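Local coordinates for protein redox-sensing transcriptional repressor Rex (Thermoanaerobacter ethanolicus, PDB 3WG9) that probably represses transcription in response to the cellular NADH/NAD(+) balance, binding DNA as a homodimer, at residues V167-F177 against V184-V193. Sequence-based numbering, arbitrary orientation.
Sequences VRAGIKAIWNF and VPDDVILENV
The last two strands of the Rossmann-fold sheet, A173-N176 and I189-N192, run parallel, the second forming the outer edge of the sheet within the chain. Five backbone hydrogen bonds join the strands and their flanking residues: K172 O accepts from I189 N, I174 N gives to I189 O, I174 O takes E191 N, N176 N gives to E191 O, and N176 O receives V193 N at 2.8 Å. Where the pairing begins, a water donates to both K172 O and D187 O.

On the face bearing I174 and L190, I174 CG2 meets L190 CD1 at 3.9 Å, while I174 CD1 slides past V184 CG1. V167, at the end of helix 159-168, presses CG1 against P185 CD, tip to tip at 3.7 Å, so the helix packs on the loop leading into the edge strand. Farther along this face, N176 ND2 donates to N192 OD1 in a nearly straight 2.8 Å bond. N192 OD1 lies close to the N176 amide plane, but the two amides stand 81° apart. N176 also bonds the following loop, ND2 to I180 O and OD1 to L178 N; an alanine here would probably leave N192 OD1 without this donor and that loop less firmly tied to the strand.

The face bearing A173, W175, I189 and E191 meets the second subunit. E191 CG lies at the indole edge of W175, 3.5 Å from CD1. Both have CG anti to the backbone N (chi1 -164° for W175, 167° for E191), which lays them alongside; W175 NE1 and E191 OE2 both hydrogen-bond S198 OG of the second subunit, and E191 OE1 forms salt bridges with R13 and with R205 of that subunit. At the C-terminal ends of the strands lie F177 and V193, two NADH-site residues, where V193 CG2 sits 3.8 Å above the centre of the F177 ring in a CH-pi contact.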
# COMPACT_ATOMS: atom_id res chain seq x y z
N VAL B 167 -2.21 10.91 -19.91
CA VAL B 167 -3.45 10.47 -20.55
C VAL B 167 -3.56 10.90 -22.03
O VAL B 167 -3.83 10.07 -22.92
CB VAL B 167 -4.68 10.99 -19.72
CG1 VAL B 167 -5.97 10.86 -20.48
CG2 VAL B 167 -4.76 10.23 -18.34
N ARG B 168 -3.30 12.16 -22.34
CA ARG B 168 -3.47 12.55 -23.75
C ARG B 168 -2.38 11.91 -24.62
O ARG B 168 -2.58 11.75 -25.83
CB ARG B 168 -3.46 14.06 -23.92
CG ARG B 168 -2.13 14.71 -23.72
CD ARG B 168 -2.26 16.23 -23.88
NE ARG B 168 -0.97 16.83 -23.63
CZ ARG B 168 -0.80 18.10 -23.25
NH1 ARG B 168 -1.85 18.89 -23.12
NH2 ARG B 168 0.41 18.60 -23.08
N ALA B 169 -1.25 11.47 -24.02
CA ALA B 169 -0.24 10.78 -24.81
C ALA B 169 -0.56 9.31 -25.01
O ALA B 169 0.20 8.61 -25.69
CB ALA B 169 1.17 10.96 -24.24
N GLY B 170 -1.68 8.84 -24.44
CA GLY B 170 -2.09 7.47 -24.63
C GLY B 170 -1.76 6.48 -23.53
O GLY B 170 -1.76 5.28 -23.75
N ILE B 171 -1.40 6.98 -22.35
CA ILE B 171 -1.05 6.05 -21.24
C ILE B 171 -2.25 5.16 -20.91
O ILE B 171 -3.41 5.57 -21.03
CB ILE B 171 -0.57 6.83 -19.95
CG1 ILE B 171 0.35 5.93 -19.10
CG2 ILE B 171 -1.73 7.30 -19.07
CD1 ILE B 171 1.72 5.96 -19.60
N LYS B 172 -2.00 3.92 -20.48
CA LYS B 172 -3.16 3.03 -20.18
C LYS B 172 -3.49 2.94 -18.69
O LYS B 172 -4.62 2.60 -18.31
CB LYS B 172 -2.93 1.60 -20.69
CG LYS B 172 -2.63 1.51 -22.23
CD LYS B 172 -2.44 0.01 -22.61
CE LYS B 172 -2.34 -0.21 -24.13
NZ LYS B 172 -1.17 0.52 -24.70
N ALA B 173 -2.50 3.21 -17.85
CA ALA B 173 -2.70 3.13 -16.40
C ALA B 173 -1.72 4.08 -15.73
O ALA B 173 -0.59 4.30 -16.24
CB ALA B 173 -2.31 1.73 -15.95
N ILE B 174 -2.14 4.53 -14.55
CA ILE B 174 -1.35 5.37 -13.69
C ILE B 174 -1.33 4.77 -12.31
O ILE B 174 -2.39 4.41 -11.73
CB ILE B 174 -1.97 6.81 -13.62
CG1 ILE B 174 -1.71 7.48 -14.99
CG2 ILE B 174 -1.30 7.61 -12.49
CD1 ILE B 174 -2.37 8.87 -15.13
N TRP B 175 -0.11 4.62 -11.79
CA TRP B 175 0.07 4.16 -10.40
C TRP B 175 0.47 5.39 -9.59
O TRP B 175 1.55 5.96 -9.77
CB TRP B 175 1.12 3.04 -10.37
CG TRP B 175 1.14 2.23 -9.11
CD1 TRP B 175 0.07 1.95 -8.29
CD2 TRP B 175 2.26 1.55 -8.54
NE1 TRP B 175 0.45 1.10 -7.26
CE2 TRP B 175 1.80 0.86 -7.37
CE3 TRP B 175 3.59 1.41 -8.92
CZ2 TRP B 175 2.65 0.15 -6.55
CZ3 TRP B 175 4.45 0.67 -8.09
CH2 TRP B 175 3.95 -0.01 -6.95
N ASN B 176 -0.43 5.87 -8.74
CA ASN B 176 -0.31 7.22 -8.19
C ASN B 176 0.14 7.15 -6.71
O ASN B 176 -0.63 6.69 -5.90
CB ASN B 176 -1.67 7.92 -8.24
CG ASN B 176 -1.67 9.28 -7.53
OD1 ASN B 176 -0.65 9.99 -7.49
ND2 ASN B 176 -2.80 9.61 -6.89
N PHE B 177 1.35 7.59 -6.38
CA PHE B 177 1.82 7.62 -4.97
C PHE B 177 1.48 8.89 -4.18
O PHE B 177 1.82 8.99 -3.00
CB PHE B 177 3.32 7.43 -4.91
CG PHE B 177 3.71 6.00 -5.08
CD1 PHE B 177 3.86 5.18 -3.96
CD2 PHE B 177 3.74 5.46 -6.35
CE1 PHE B 177 4.18 3.84 -4.09
CE2 PHE B 177 4.07 4.11 -6.51
CZ PHE B 177 4.26 3.30 -5.38
N VAL B 184 -9.03 10.88 -14.08
CA VAL B 184 -8.65 10.33 -15.40
C VAL B 184 -9.94 9.82 -16.04
O VAL B 184 -10.92 9.54 -15.34
CB VAL B 184 -7.64 9.12 -15.29
CG1 VAL B 184 -6.29 9.55 -14.60
CG2 VAL B 184 -8.25 8.03 -14.51
N PRO B 185 -9.92 9.64 -17.37
CA PRO B 185 -11.07 9.11 -18.07
C PRO B 185 -11.32 7.70 -17.59
O PRO B 185 -10.39 7.00 -17.14
CB PRO B 185 -10.62 9.11 -19.55
CG PRO B 185 -9.59 10.20 -19.63
CD PRO B 185 -8.92 10.26 -18.26
N ASP B 186 -12.55 7.24 -17.75
CA ASP B 186 -12.99 5.98 -17.20
C ASP B 186 -12.24 4.80 -17.81
O ASP B 186 -12.19 3.71 -17.23
CB ASP B 186 -14.48 5.77 -17.47
CG ASP B 186 -15.36 6.55 -16.50
OD1 ASP B 186 -14.86 7.17 -15.56
OD2 ASP B 186 -16.60 6.53 -16.70
N ASP B 187 -11.64 5.00 -18.98
CA ASP B 187 -10.99 3.86 -19.64
C ASP B 187 -9.54 3.69 -19.17
O ASP B 187 -8.91 2.69 -19.52
CB ASP B 187 -11.00 4.03 -21.18
CG ASP B 187 -10.29 5.30 -21.61
OD1 ASP B 187 -10.88 6.36 -21.36
OD2 ASP B 187 -9.13 5.27 -22.16
N VAL B 188 -9.00 4.68 -18.47
CA VAL B 188 -7.63 4.67 -17.98
C VAL B 188 -7.67 4.04 -16.59
O VAL B 188 -8.50 4.40 -15.76
CB VAL B 188 -7.06 6.11 -17.87
CG1 VAL B 188 -5.62 6.13 -17.23
CG2 VAL B 188 -7.01 6.75 -19.32
N ILE B 189 -6.79 3.09 -16.33
CA ILE B 189 -6.74 2.47 -14.98
C ILE B 189 -6.05 3.45 -14.03
O ILE B 189 -4.96 3.91 -14.36
CB ILE B 189 -5.97 1.14 -15.00
CG1 ILE B 189 -6.74 0.11 -15.82
CG2 ILE B 189 -5.83 0.55 -13.56
CD1 ILE B 189 -5.83 -0.92 -16.58
N LEU B 190 -6.66 3.79 -12.89
CA LEU B 190 -5.95 4.67 -11.94
C LEU B 190 -5.87 3.95 -10.62
O LEU B 190 -6.91 3.59 -10.08
CB LEU B 190 -6.68 6.00 -11.71
CG LEU B 190 -6.17 6.87 -10.52
CD1 LEU B 190 -4.67 7.33 -10.64
CD2 LEU B 190 -7.05 8.10 -10.39
N GLU B 191 -4.67 3.65 -10.14
CA GLU B 191 -4.55 2.95 -8.85
C GLU B 191 -3.85 3.91 -7.88
O GLU B 191 -2.68 4.28 -8.10
CB GLU B 191 -3.71 1.66 -9.04
CG GLU B 191 -3.23 0.97 -7.73
CD GLU B 191 -4.38 0.42 -6.87
OE1 GLU B 191 -5.57 0.53 -7.27
OE2 GLU B 191 -4.06 -0.10 -5.76
N ASN B 192 -4.61 4.41 -6.90
CA ASN B 192 -4.08 5.33 -5.90
C ASN B 192 -3.50 4.54 -4.76
O ASN B 192 -4.15 3.63 -4.17
CB ASN B 192 -5.10 6.37 -5.37
CG ASN B 192 -5.74 7.21 -6.46
OD1 ASN B 192 -5.07 7.94 -7.20
ND2 ASN B 192 -7.06 7.13 -6.55
N VAL B 193 -2.23 4.81 -4.49
CA VAL B 193 -1.64 4.16 -3.35
C VAL B 193 -2.05 5.04 -2.18
O VAL B 193 -1.83 6.27 -2.13
CB VAL B 193 -0.07 4.09 -3.46
CG1 VAL B 193 0.52 3.39 -2.27
CG2 VAL B 193 0.42 3.32 -4.73
O HOH W 1 -6.33 1.51 -19.96